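Local coordinates for ABC transporter, periplasmic substrate-binding protein (Thermotoga maritima, PDB 2HPG) that probably captures a small solute in the periplasm and hands it to a tripartite ATP-independent (TRAP) transport system, at residues F13-A18 and E56-Q61; M87-F92 and Q170-S175; N206-G211 and I277-A282. All coordinates share one frame; numbering follows the deposited sequence.

Interaction 1: residues F13-A18 and E56-Q61; sequences FGHVLA and EDIIEQ
H15 and E56 are joined by a histidine-carboxylate hydrogen bond that links two parts of an alpha/beta lobe of this DctP-family periplasmic binding protein. H15 lies just past strand 9-14, which runs parallel to strands 42-47 and 68-73 on its two flanks; E56 precedes helix 58-64, whose N-cap is D57. H15 NE2 donates to E56 OE2 over 3.1 Å, and the bond is nearly straight, with an N-H...O angle of 173°. The acceptor sits at the edge of the imidazole, almost in the ring plane, whereas the N-H comes in from well above the carboxylate plane. The planes of ring and carboxylate stand 89° apart, and E56 OE1 stays farther away, 3.6 Å from H15 NE2. Torsions on both sides produce this meeting: chi1 of H15, at -76°, sets CG beside the backbone N and anti to the carbonyl carbon, while E56 runs extended beyond CG, bringing its carboxylate up to the ring from the opposite direction. The nearby negative charge would probably favour a protonated imidazole. With an alanine here in place of H15, the E56 carboxylate would probably lose this donor and be able to turn, and a gap would be likely to open beside I58 CG2. W70 of strand 68-73 adjoins the group: its ring meets that of H15, and the side chains of E56 and I58 touch it. The backbone of H15 is held as well, its carbonyl O accepting a hydrogen bond from N71 ND2. The apolar share of the contact belongs to I58, whose CG2 methyl lies 3.7 Å from H15 CE1.

Interaction 2: residues M87-F92 and Q170-S175; sequences MNLAYF and QESIRS
Beside the rings of F92 and Y91, neither of which touches S172, L89 and A90 meet that serine. One face of the F92 ring is covered by the backbone of its own loop, M87 CA lying 3.9 Å above the ring centre, and the F92 side chain also touches Y302. Y91 packs against F294 and M295 of helix 291-305, and its OH bonds to the carbonyl O of T222. What faces helix 167-176 is the type II beta turn L89-F92, closed by the bond from F92 N to L89 O (3.2 Å), with Y91 taking the positive phi of its third position. The first peptide N-H within this turn, that of A90, points to the helix and donates to S172 OG over 3.2 Å at an N-H...O angle of 153°. The hydroxyl has a second bond: it donates to the carbonyl O of A168, one turn earlier in the helix. Its chi1 of -73°, which sets OG beside the backbone N and anti to the carbonyl carbon, lets one serine oxygen serve both the helix and the turn in a buried setting. L89 CD2 comes close to S172 OG, at 3.1 Å, and the methyl of A90 lies 3.9 Å from S172 CB. The contact thus fastens the loop before helix 92-95 to helix 167-176 through a single polar side chain, with F225 of strand 218-234 also touching S172. One turn onward, S175 OG donates to the carbonyl O of S172 over 2.7 Å, approaching 22° out of the carbonyl plane.

Interaction 3: residues N206-G211 and I277-A282; sequences NVYNGG and IEKGMA
V207 and M281, a selenomethionine here, make the apolar half of this contact, reaching toward each other tip to tip. V207 CG1 rests 3.7 Å from M281 SE. The valine branch gets there because CG1 stands anti to the backbone N, with chi1 at 171°, and so projects from helix 204-209 toward the end of helix 243-278. The selenomethionine meets it by a bend at its last torsion, chi3 being 80°, which turns the terminal methyl aside and offers the selenium itself to V207. Both residues are buried, and both also touch V145 of strand 130-146, so the pair sits over the sheet of the binding protein. The two segments share no hydrogen bond, and the contact across them is van der Waals packing. Each is the C-terminal end of a helix, closed by a Schellman motif with a glycine in positive phi, G211 in one and G280 in the other. In the first, G211 N bonds to Y208 O at 3.0 Å; in the second, G280 N bonds to I277 O at 2.9 Å. At the backbone angles of G280, a CB would collide with the carbonyl O of K279. Nearer the surface, an aromatic-aliphatic contact pairs Y208 with K279. The lysine chain passes obliquely by the tyrosine, meeting the ring at its edge and not over a face. K279 CG is 3.9 Å from Y208 CE1, near the ring plane, and farther along the chain K279 CE comes within 3.9 Å of Y208 OH. The tyrosine also touches K275 and C276 of helix 243-278, while K279 and M281 both touch the side chain of Y213.

The three contacts tie together different elements and do not touch one another; interactions 1 and 3 come nearest, with about 7 Å between their closest atoms. Interaction 2 is wholly buried and closest to the middle of the chain, while interactions 1 and 3 are only partly buried, interaction 3 lying farthest out. Chemistry changes with place. The buried turn and helix share an uncharged hydroxyl, the partly exposed loop after strand 9-14 meets the start of helix 58-64 through a directed bond to a carboxylate, and the outlying helix ends meet by van der Waals packing, with no hydrogen bond across. Interactions 2 and 3 both adjoin strand 218-234, S172 touching F225 and V207 touching M219; interaction 1 instead adjoins strand 68-73 through W70.

Interaction 1: residues F13-A18 and E56-Q61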
ATOM      1  N   PHE A  13     -17.124   2.660  -3.974  1.00 18.01           N
ATOM      2  CA  PHE A  13     -15.714   2.350  -3.834  1.00 18.02           C
ATOM      3  C   PHE A  13     -15.272   2.552  -2.406  1.00 17.50           C
ATOM      4  O   PHE A  13     -15.332   3.668  -1.916  1.00 17.92           O
ATOM      5  CB  PHE A  13     -14.900   3.247  -4.750  1.00 17.85           C
ATOM      6  CG  PHE A  13     -13.535   2.704  -5.046  1.00 18.54           C
ATOM      7  CD1 PHE A  13     -13.332   1.880  -6.134  1.00 18.09           C
ATOM      8  CD2 PHE A  13     -12.465   3.006  -4.230  1.00 17.80           C
ATOM      9  CE1 PHE A  13     -12.081   1.360  -6.409  1.00 18.09           C
ATOM     10  CE2 PHE A  13     -11.218   2.485  -4.498  1.00 17.37           C
ATOM     11  CZ  PHE A  13     -11.028   1.663  -5.593  1.00 18.15           C
ATOM     12  N   GLY A  14     -14.798   1.488  -1.754  1.00 17.21           N
ATOM     13  CA  GLY A  14     -14.523   1.547  -0.327  1.00 17.48           C
ATOM     14  C   GLY A  14     -13.089   1.358   0.133  1.00 17.79           C
ATOM     15  O   GLY A  14     -12.175   1.107  -0.652  1.00 16.73           O
ATOM     16  N   HIS A  15     -12.913   1.460   1.444  1.00 18.08           N
ATOM     17  CA  HIS A  15     -11.614   1.299   2.071  1.00 19.12           C
ATOM     18  C   HIS A  15     -10.609   2.376   1.679  1.00 18.42           C
ATOM     19  O   HIS A  15      -9.417   2.116   1.620  1.00 18.34           O
ATOM     20  CB  HIS A  15     -11.034  -0.106   1.789  1.00 19.63           C
ATOM     21  CG  HIS A  15     -11.663  -1.188   2.610  1.00 22.39           C
ATOM     22  ND1 HIS A  15     -11.177  -2.480   2.640  1.00 23.02           N
ATOM     23  CD2 HIS A  15     -12.742  -1.172   3.431  1.00 24.30           C
ATOM     24  CE1 HIS A  15     -11.938  -3.213   3.438  1.00 24.50           C
ATOM     25  NE2 HIS A  15     -12.895  -2.444   3.928  1.00 25.19           N
ATOM     26  N   VAL A  16     -11.072   3.604   1.461  1.00 18.06           N
ATOM     27  CA  VAL A  16     -10.161   4.665   1.056  1.00 17.24           C
ATOM     28  C   VAL A  16      -9.518   5.391   2.254  1.00 17.68           C
ATOM     29  O   VAL A  16      -9.104   6.548   2.128  1.00 17.52           O
ATOM     30  CB  VAL A  16     -10.840   5.673   0.111  1.00 17.52           C
ATOM     31  CG1 VAL A  16     -11.534   4.944  -1.019  1.00 15.18           C
ATOM     32  CG2 VAL A  16     -11.808   6.595   0.868  1.00 16.39           C
ATOM     33  N   LEU A  17      -9.389   4.687   3.379  1.00 16.86           N
ATOM     34  CA  LEU A  17      -8.694   5.179   4.564  1.00 17.22           C
ATOM     35  C   LEU A  17      -9.519   6.260   5.277  1.00 17.45           C
ATOM     36  O   LEU A  17     -10.751   6.243   5.155  1.00 17.14           O
ATOM     37  CB  LEU A  17      -7.237   5.582   4.247  1.00 16.54           C
ATOM     38  CG  LEU A  17      -6.432   4.530   3.463  1.00 16.99           C
ATOM     39  CD1 LEU A  17      -4.975   4.905   3.369  1.00 16.01           C
ATOM     40  CD2 LEU A  17      -6.574   3.142   4.080  1.00 19.17           C
ATOM     41  N   ALA A  18      -8.878   7.128   6.067  1.00 17.69           N
ATOM     42  CA  ALA A  18      -9.605   7.990   7.001  1.00 18.25           C
ATOM     43  C   ALA A  18     -10.252   9.147   6.274  1.00 19.24           C
ATOM     44  O   ALA A  18      -9.689   9.634   5.291  1.00 19.22           O
ATOM     45  CB  ALA A  18      -8.677   8.517   8.115  1.00 17.85           C
ATOM     46  N   GLU A  56     -15.339  -8.411   6.615  1.00 53.14           N
ATOM     47  CA  GLU A  56     -15.753  -8.024   5.269  1.00 53.04           C
ATOM     48  C   GLU A  56     -15.075  -8.965   4.276  1.00 52.31           C
ATOM     49  O   GLU A  56     -13.841  -9.112   4.280  1.00 52.56           O
ATOM     50  CB  GLU A  56     -15.344  -6.584   4.941  1.00 53.13           C
ATOM     51  CG  GLU A  56     -15.841  -5.530   5.906  1.00 53.48           C
ATOM     52  CD  GLU A  56     -15.630  -4.120   5.373  1.00 53.84           C
ATOM     53  OE1 GLU A  56     -16.184  -3.796   4.289  1.00 54.46           O
ATOM     54  OE2 GLU A  56     -14.914  -3.338   6.041  1.00 54.60           O
ATOM     55  N   ASP A  57     -15.880  -9.600   3.432  1.00 51.23           N
ATOM     56  CA  ASP A  57     -15.356 -10.474   2.400  1.00 50.27           C
ATOM     57  C   ASP A  57     -15.333  -9.696   1.083  1.00 49.55           C
ATOM     58  O   ASP A  57     -16.109  -9.961   0.161  1.00 49.20           O
ATOM     59  CB  ASP A  57     -16.201 -11.748   2.310  1.00 50.81           C
ATOM     60  CG  ASP A  57     -15.379 -12.965   1.895  1.00 52.34           C
ATOM     61  OD1 ASP A  57     -14.421 -12.816   1.085  1.00 52.65           O
ATOM     62  OD2 ASP A  57     -15.697 -14.074   2.396  1.00 54.92           O
ATOM     63  N   ILE A  58     -14.416  -8.729   1.014  1.00 48.54           N
ATOM     64  CA  ILE A  58     -14.378  -7.759  -0.089  1.00 47.77           C
ATOM     65  C   ILE A  58     -14.160  -8.415  -1.462  1.00 46.92           C
ATOM     66  O   ILE A  58     -14.727  -7.977  -2.457  1.00 46.96           O
ATOM     67  CB  ILE A  58     -13.326  -6.623   0.168  1.00 47.68           C
ATOM     68  CG1 ILE A  58     -11.881  -7.145   0.105  1.00 47.88           C
ATOM     69  CG2 ILE A  58     -13.598  -5.933   1.512  1.00 47.22           C
ATOM     70  CD1 ILE A  58     -10.821  -6.065   0.308  1.00 47.64           C
ATOM     71  N   ILE A  59     -13.358  -9.471  -1.507  1.00 46.16           N
ATOM     72  CA  ILE A  59     -13.077 -10.168  -2.763  1.00 46.00           C
ATOM     73  C   ILE A  59     -14.294 -10.943  -3.247  1.00 45.47           C
ATOM     74  O   ILE A  59     -14.557 -10.996  -4.440  1.00 45.10           O
ATOM     75  CB  ILE A  59     -11.860 -11.137  -2.624  1.00 45.97           C
ATOM     76  CG1 ILE A  59     -10.592 -10.355  -2.259  1.00 45.85           C
ATOM     77  CG2 ILE A  59     -11.645 -11.957  -3.910  1.00 46.05           C
ATOM     78  CD1 ILE A  59     -10.278  -9.207  -3.201  1.00 44.88           C
ATOM     79  N   GLU A  60     -15.038 -11.537  -2.321  1.00 45.36           N
ATOM     80  CA  GLU A  60     -16.211 -12.327  -2.686  1.00 44.87           C
ATOM     81  C   GLU A  60     -17.282 -11.455  -3.371  1.00 44.11           C
ATOM     82  O   GLU A  60     -17.985 -11.924  -4.256  1.00 43.81           O
ATOM     83  CB  GLU A  60     -16.767 -13.076  -1.461  1.00 45.36           C
ATOM     84  CG  GLU A  60     -17.701 -14.274  -1.781  1.00 46.86           C
ATOM     85  CD  GLU A  60     -17.035 -15.411  -2.596  1.00 50.50           C
ATOM     86  OE1 GLU A  60     -17.049 -15.347  -3.853  1.00 52.59           O
ATOM     87  OE2 GLU A  60     -16.531 -16.387  -1.983  1.00 52.82           O
ATOM     88  N   GLN A  61     -17.365 -10.183  -2.984  1.00 43.25           N
ATOM     89  CA  GLN A  61     -18.254  -9.219  -3.633  1.00 42.57           C
ATOM     90  C   GLN A  61     -17.812  -8.921  -5.062  1.00 41.89           C
ATOM     91  O   GLN A  61     -18.625  -8.923  -5.984  1.00 41.69           O
ATOM     92  CB  GLN A  61     -18.289  -7.918  -2.833  1.00 42.63           C
ATOM     93  CG  GLN A  61     -18.856  -8.090  -1.447  1.00 42.71           C
ATOM     94  CD  GLN A  61     -18.721  -6.866  -0.577  1.00 42.29           C
ATOM     95  OE1 GLN A  61     -18.103  -6.923   0.484  1.00 43.25           O
ATOM     96  NE2 GLN A  61     -19.311  -5.755  -1.005  1.00 42.31           N
TER

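Interaction 2: residues M87-F92 and Q170-S175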
HETATM    1  N   MSE A  87       5.118  -7.591  -4.643  1.00 20.28           N
HETATM    2  CA  MSE A  87       5.121  -6.124  -4.536  1.00 20.68           C
HETATM    3  C   MSE A  87       4.791  -5.572  -3.131  1.00 20.19           C
HETATM    4  O   MSE A  87       4.787  -4.352  -2.944  1.00 19.32           O
HETATM    5  CB  MSE A  87       4.199  -5.516  -5.584  1.00 20.56           C
HETATM    6  CG  MSE A  87       4.490  -6.045  -6.983  1.00 20.76           C
HETATM    7 SE   MSE A  87       3.660  -5.093  -8.417  0.80 24.96          SE
HETATM    8  CE  MSE A  87       3.701  -3.282  -7.713  1.00 22.28           C
ATOM      9  N   ASN A  88       4.543  -6.452  -2.166  1.00 19.88           N
ATOM     10  CA  ASN A  88       4.324  -6.049  -0.758  1.00 20.82           C
ATOM     11  C   ASN A  88       5.445  -6.538   0.158  1.00 20.82           C
ATOM     12  O   ASN A  88       5.361  -6.438   1.395  1.00 21.26           O
ATOM     13  CB  ASN A  88       2.965  -6.564  -0.243  1.00 21.08           C
ATOM     14  CG  ASN A  88       2.202  -5.511   0.569  1.00 22.56           C
ATOM     15  OD1 ASN A  88       2.678  -5.042   1.596  1.00 25.83           O
ATOM     16  ND2 ASN A  88       1.052  -5.113   0.079  1.00 21.14           N
ATOM     17  N   LEU A  89       6.505  -7.059  -0.446  1.00 20.32           N
ATOM     18  CA  LEU A  89       7.621  -7.558   0.321  1.00 20.02           C
ATOM     19  C   LEU A  89       8.653  -6.455   0.605  1.00 19.53           C
ATOM     20  O   LEU A  89       8.764  -5.456  -0.135  1.00 18.94           O
ATOM     21  CB  LEU A  89       8.246  -8.787  -0.372  1.00 20.26           C
ATOM     22  CG  LEU A  89       7.476 -10.091  -0.174  1.00 21.64           C
ATOM     23  CD1 LEU A  89       8.211 -11.224  -0.856  1.00 24.00           C
ATOM     24  CD2 LEU A  89       7.305 -10.414   1.283  1.00 24.10           C
ATOM     25  N   ALA A  90       9.371  -6.635   1.711  1.00 19.51           N
ATOM     26  CA  ALA A  90      10.349  -5.654   2.181  1.00 19.65           C
ATOM     27  C   ALA A  90      11.325  -5.308   1.081  1.00 19.57           C
ATOM     28  O   ALA A  90      11.808  -6.187   0.395  1.00 19.71           O
ATOM     29  CB  ALA A  90      11.098  -6.172   3.416  1.00 19.38           C
ATOM     30  N   TYR A  91      11.571  -4.011   0.912  1.00 19.42           N
ATOM     31  CA  TYR A  91      12.532  -3.450  -0.064  1.00 19.47           C
ATOM     32  C   TYR A  91      12.270  -3.707  -1.539  1.00 19.67           C
ATOM     33  O   TYR A  91      13.108  -3.339  -2.351  1.00 19.60           O
ATOM     34  CB  TYR A  91      13.993  -3.814   0.287  1.00 19.38           C
ATOM     35  CG  TYR A  91      14.400  -3.199   1.589  1.00 18.99           C
ATOM     36  CD1 TYR A  91      14.453  -3.956   2.743  1.00 18.57           C
ATOM     37  CD2 TYR A  91      14.661  -1.835   1.682  1.00 17.46           C
ATOM     38  CE1 TYR A  91      14.778  -3.376   3.954  1.00 19.15           C
ATOM     39  CE2 TYR A  91      15.005  -1.253   2.902  1.00 16.70           C
ATOM     40  CZ  TYR A  91      15.070  -2.028   4.019  1.00 18.07           C
ATOM     41  OH  TYR A  91      15.385  -1.449   5.237  1.00 18.24           O
ATOM     42  N   PHE A  92      11.108  -4.269  -1.894  1.00 19.46           N
ATOM     43  CA  PHE A  92      10.746  -4.463  -3.303  1.00 19.04           C
ATOM     44  C   PHE A  92      11.095  -3.266  -4.206  1.00 19.56           C
ATOM     45  O   PHE A  92      11.747  -3.433  -5.240  1.00 19.89           O
ATOM     46  CB  PHE A  92       9.246  -4.844  -3.474  1.00 18.79           C
ATOM     47  CG  PHE A  92       8.791  -4.845  -4.921  1.00 18.58           C
ATOM     48  CD1 PHE A  92       9.042  -5.947  -5.735  1.00 19.51           C
ATOM     49  CD2 PHE A  92       8.179  -3.732  -5.472  1.00 18.08           C
ATOM     50  CE1 PHE A  92       8.670  -5.938  -7.084  1.00 17.28           C
ATOM     51  CE2 PHE A  92       7.821  -3.696  -6.815  1.00 19.29           C
ATOM     52  CZ  PHE A  92       8.048  -4.816  -7.625  1.00 17.92           C
ATOM     53  N   GLN A 170       4.056 -10.057   7.598  1.00 18.38           N
ATOM     54  CA  GLN A 170       4.528 -10.832   8.741  1.00 18.94           C
ATOM     55  C   GLN A 170       5.897 -11.433   8.461  1.00 19.95           C
ATOM     56  O   GLN A 170       6.824 -11.307   9.266  1.00 20.52           O
ATOM     57  CB  GLN A 170       3.526 -11.925   9.118  1.00 18.20           C
ATOM     58  CG  GLN A 170       2.156 -11.427   9.551  1.00 17.53           C
ATOM     59  CD  GLN A 170       2.126 -10.872  10.939  1.00 17.03           C
ATOM     60  OE1 GLN A 170       2.507 -11.556  11.873  1.00 18.48           O
ATOM     61  NE2 GLN A 170       1.636  -9.636  11.093  1.00 15.22           N
ATOM     62  N   GLU A 171       6.029 -12.078   7.312  1.00 21.45           N
ATOM     63  CA  GLU A 171       7.279 -12.749   6.932  1.00 21.92           C
ATOM     64  C   GLU A 171       8.402 -11.768   6.677  1.00 21.80           C
ATOM     65  O   GLU A 171       9.536 -12.055   6.996  1.00 22.02           O
ATOM     66  CB  GLU A 171       7.065 -13.579   5.669  1.00 22.95           C
ATOM     67  CG  GLU A 171       6.079 -14.709   5.856  1.00 26.51           C
ATOM     68  CD  GLU A 171       6.626 -15.834   6.694  1.00 30.68           C
ATOM     69  OE1 GLU A 171       7.873 -15.946   6.814  1.00 31.35           O
ATOM     70  OE2 GLU A 171       5.799 -16.607   7.244  1.00 35.59           O
ATOM     71  N   SER A 172       8.079 -10.623   6.084  1.00 21.72           N
ATOM     72  CA  SER A 172       9.043  -9.545   5.891  1.00 21.79           C
ATOM     73  C   SER A 172       9.633  -9.043   7.223  1.00 21.97           C
ATOM     74  O   SER A 172      10.856  -9.005   7.387  1.00 21.92           O
ATOM     75  CB  SER A 172       8.387  -8.388   5.138  1.00 21.97           C
ATOM     76  OG  SER A 172       8.196  -8.730   3.776  1.00 20.90           O
ATOM     77  N   ILE A 173       8.765  -8.671   8.162  1.00 21.79           N
ATOM     78  CA  ILE A 173       9.207  -8.149   9.459  1.00 21.75           C
ATOM     79  C   ILE A 173       9.952  -9.199  10.268  1.00 22.50           C
ATOM     80  O   ILE A 173      10.942  -8.892  10.971  1.00 22.77           O
ATOM     81  CB  ILE A 173       8.022  -7.577  10.277  1.00 21.56           C
ATOM     82  CG1 ILE A 173       7.458  -6.320   9.594  1.00 20.30           C
ATOM     83  CG2 ILE A 173       8.442  -7.260  11.698  1.00 20.58           C
ATOM     84  CD1 ILE A 173       8.502  -5.285   9.202  1.00 19.41           C
ATOM     85  N   ARG A 174       9.500 -10.442  10.156  1.00 22.70           N
ATOM     86  CA  ARG A 174      10.230 -11.575  10.746  1.00 23.27           C
ATOM     87  C   ARG A 174      11.632 -11.744  10.151  1.00 22.77           C
ATOM     88  O   ARG A 174      12.586 -11.964  10.872  1.00 22.48           O
ATOM     89  CB  ARG A 174       9.427 -12.868  10.593  1.00 23.04           C
ATOM     90  CG  ARG A 174      10.024 -14.055  11.301  1.00 23.51           C
ATOM     91  CD  ARG A 174       9.092 -15.245  11.193  1.00 25.75           C
ATOM     92  NE  ARG A 174       9.697 -16.498  11.656  1.00 30.22           N
ATOM     93  CZ  ARG A 174      10.489 -17.283  10.915  1.00 31.66           C
ATOM     94  NH1 ARG A 174      10.820 -16.942   9.679  1.00 32.95           N
ATOM     95  NH2 ARG A 174      10.968 -18.425  11.421  1.00 30.85           N
ATOM     96  N   SER A 175      11.758 -11.638   8.837  1.00 22.84           N
ATOM     97  CA  SER A 175      13.054 -11.809   8.195  1.00 23.42           C
ATOM     98  C   SER A 175      14.050 -10.686   8.540  1.00 23.56           C
ATOM     99  O   SER A 175      15.262 -10.922   8.574  1.00 23.57           O
ATOM    100  CB  SER A 175      12.887 -11.905   6.683  1.00 23.92           C
ATOM    101  OG  SER A 175      12.678 -10.614   6.144  1.00 26.27           O
TER

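Interaction 3: residues N206-G211 and I277-A282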
ATOM      1  N   ASN A 206       0.806   8.264   9.769  1.00 16.89           N
ATOM      2  CA  ASN A 206       0.169   7.288  10.668  1.00 16.74           C
ATOM      3  C   ASN A 206       0.588   7.564  12.104  1.00 16.31           C
ATOM      4  O   ASN A 206      -0.239   7.580  13.024  1.00 17.12           O
ATOM      5  CB  ASN A 206       0.628   5.852  10.362  1.00 16.47           C
ATOM      6  CG  ASN A 206       0.135   5.306   9.028  1.00 19.71           C
ATOM      7  OD1 ASN A 206      -0.875   5.746   8.470  1.00 23.02           O
ATOM      8  ND2 ASN A 206       0.865   4.329   8.506  1.00 17.21           N
ATOM      9  N   VAL A 207       1.891   7.744  12.308  1.00 15.57           N
ATOM     10  CA  VAL A 207       2.421   7.965  13.657  1.00 15.33           C
ATOM     11  C   VAL A 207       1.869   9.267  14.223  1.00 16.07           C
ATOM     12  O   VAL A 207       1.425   9.314  15.369  1.00 17.09           O
ATOM     13  CB  VAL A 207       3.959   8.011  13.680  1.00 14.85           C
ATOM     14  CG1 VAL A 207       4.473   8.457  15.073  1.00 14.33           C
ATOM     15  CG2 VAL A 207       4.543   6.637  13.280  1.00 14.08           C
ATOM     16  N   TYR A 208       1.876  10.327  13.424  1.00 16.01           N
ATOM     17  CA  TYR A 208       1.403  11.616  13.932  1.00 16.45           C
ATOM     18  C   TYR A 208      -0.116  11.636  14.220  1.00 16.84           C
ATOM     19  O   TYR A 208      -0.579  12.094  15.293  1.00 16.62           O
ATOM     20  CB  TYR A 208       1.748  12.754  12.972  1.00 17.24           C
ATOM     21  CG  TYR A 208       1.397  14.121  13.578  1.00 17.14           C
ATOM     22  CD1 TYR A 208       2.231  14.712  14.499  1.00 18.66           C
ATOM     23  CD2 TYR A 208       0.224  14.788  13.221  1.00 19.69           C
ATOM     24  CE1 TYR A 208       1.913  15.952  15.076  1.00 18.50           C
ATOM     25  CE2 TYR A 208      -0.111  16.023  13.784  1.00 18.92           C
ATOM     26  CZ  TYR A 208       0.752  16.596  14.714  1.00 20.28           C
ATOM     27  OH  TYR A 208       0.470  17.837  15.300  1.00 23.15           O
ATOM     28  N   ASN A 209      -0.898  11.213  13.241  1.00 16.63           N
ATOM     29  CA  ASN A 209      -2.357  11.232  13.367  1.00 16.65           C
ATOM     30  C   ASN A 209      -2.850  10.268  14.454  1.00 16.49           C
ATOM     31  O   ASN A 209      -3.883  10.494  15.047  1.00 16.28           O
ATOM     32  CB  ASN A 209      -3.016  10.919  12.028  1.00 17.06           C
ATOM     33  CG  ASN A 209      -2.839  12.043  11.015  1.00 18.47           C
ATOM     34  OD1 ASN A 209      -2.823  13.222  11.375  1.00 21.11           O
ATOM     35  ND2 ASN A 209      -2.731  11.686   9.747  1.00 21.20           N
ATOM     36  N   GLY A 210      -2.121   9.194  14.702  1.00 16.08           N
ATOM     37  CA  GLY A 210      -2.459   8.301  15.813  1.00 16.07           C
ATOM     38  C   GLY A 210      -1.970   8.742  17.190  1.00 16.30           C
ATOM     39  O   GLY A 210      -2.207   8.022  18.197  1.00 15.67           O
ATOM     40  N   GLY A 211      -1.266   9.882  17.244  1.00 15.43           N
ATOM     41  CA  GLY A 211      -0.661  10.389  18.471  1.00 15.44           C
ATOM     42  C   GLY A 211       0.290   9.401  19.091  1.00 15.88           C
ATOM     43  O   GLY A 211       0.499   9.391  20.300  1.00 16.25           O
ATOM     44  N   ILE A 277       9.011  15.433  15.018  1.00 15.30           N
ATOM     45  CA  ILE A 277      10.172  16.045  15.668  1.00 15.58           C
ATOM     46  C   ILE A 277       9.701  17.086  16.670  1.00 16.05           C
ATOM     47  O   ILE A 277      10.115  17.077  17.819  1.00 15.97           O
ATOM     48  CB  ILE A 277      11.138  16.669  14.634  1.00 16.22           C
ATOM     49  CG1 ILE A 277      11.837  15.568  13.836  1.00 13.84           C
ATOM     50  CG2 ILE A 277      12.224  17.508  15.319  1.00 14.77           C
ATOM     51  CD1 ILE A 277      12.762  16.087  12.736  1.00 15.33           C
ATOM     52  N   GLU A 278       8.780  17.938  16.252  1.00 16.59           N
ATOM     53  CA  GLU A 278       8.211  18.942  17.153  1.00 17.44           C
ATOM     54  C   GLU A 278       7.404  18.376  18.335  1.00 18.27           C
ATOM     55  O   GLU A 278       7.139  19.094  19.299  1.00 18.12           O
ATOM     56  CB  GLU A 278       7.379  19.918  16.337  1.00 17.30           C
ATOM     57  CG  GLU A 278       8.259  20.711  15.380  1.00 18.22           C
ATOM     58  CD  GLU A 278       7.558  21.215  14.138  1.00 19.71           C
ATOM     59  OE1 GLU A 278       6.338  21.007  13.955  1.00 22.39           O
ATOM     60  OE2 GLU A 278       8.262  21.828  13.310  1.00 21.97           O
ATOM     61  N   LYS A 279       7.011  17.106  18.261  1.00 18.48           N
ATOM     62  CA  LYS A 279       6.338  16.427  19.370  1.00 19.33           C
ATOM     63  C   LYS A 279       7.310  15.614  20.193  1.00 19.72           C
ATOM     64  O   LYS A 279       6.913  14.923  21.117  1.00 21.13           O
ATOM     65  CB  LYS A 279       5.193  15.540  18.855  1.00 19.08           C
ATOM     66  CG  LYS A 279       4.053  16.319  18.265  1.00 19.48           C
ATOM     67  CD  LYS A 279       3.285  17.069  19.362  1.00 21.26           C
ATOM     68  CE  LYS A 279       2.160  17.894  18.781  1.00 21.78           C
ATOM     69  NZ  LYS A 279       1.266  18.454  19.844  1.00 23.00           N
ATOM     70  N   GLY A 280       8.588  15.681  19.838  1.00 20.30           N
ATOM     71  CA  GLY A 280       9.650  15.202  20.690  1.00 19.91           C
ATOM     72  C   GLY A 280      10.222  13.855  20.307  1.00 20.20           C
ATOM     73  O   GLY A 280      10.962  13.275  21.081  1.00 19.74           O
HETATM   74  N   MSE A 281       9.902  13.362  19.112  1.00 19.90           N
HETATM   75  CA  MSE A 281      10.434  12.081  18.666  1.00 20.41           C
HETATM   76  C   MSE A 281      11.875  12.223  18.221  1.00 19.96           C
HETATM   77  O   MSE A 281      12.278  13.271  17.720  1.00 20.33           O
HETATM   78  CB  MSE A 281       9.610  11.513  17.520  1.00 20.25           C
HETATM   79  CG  MSE A 281       8.203  11.141  17.916  1.00 21.90           C
HETATM   80 SE   MSE A 281       7.461   9.991  16.542  0.75 21.68          SE
HETATM   81  CE  MSE A 281       8.270   8.271  17.031  1.00 16.98           C
ATOM     82  N   ALA A 282      12.644  11.152  18.403  1.00 18.97           N
ATOM     83  CA  ALA A 282      14.007  11.071  17.913  1.00 18.45           C
ATOM     84  C   ALA A 282      14.031  10.290  16.622  1.00 18.47           C
ATOM     85  O   ALA A 282      13.602   9.145  16.593  1.00 19.36           O
ATOM     86  CB  ALA A 282      14.886  10.381  18.928  1.00 19.21           C
TER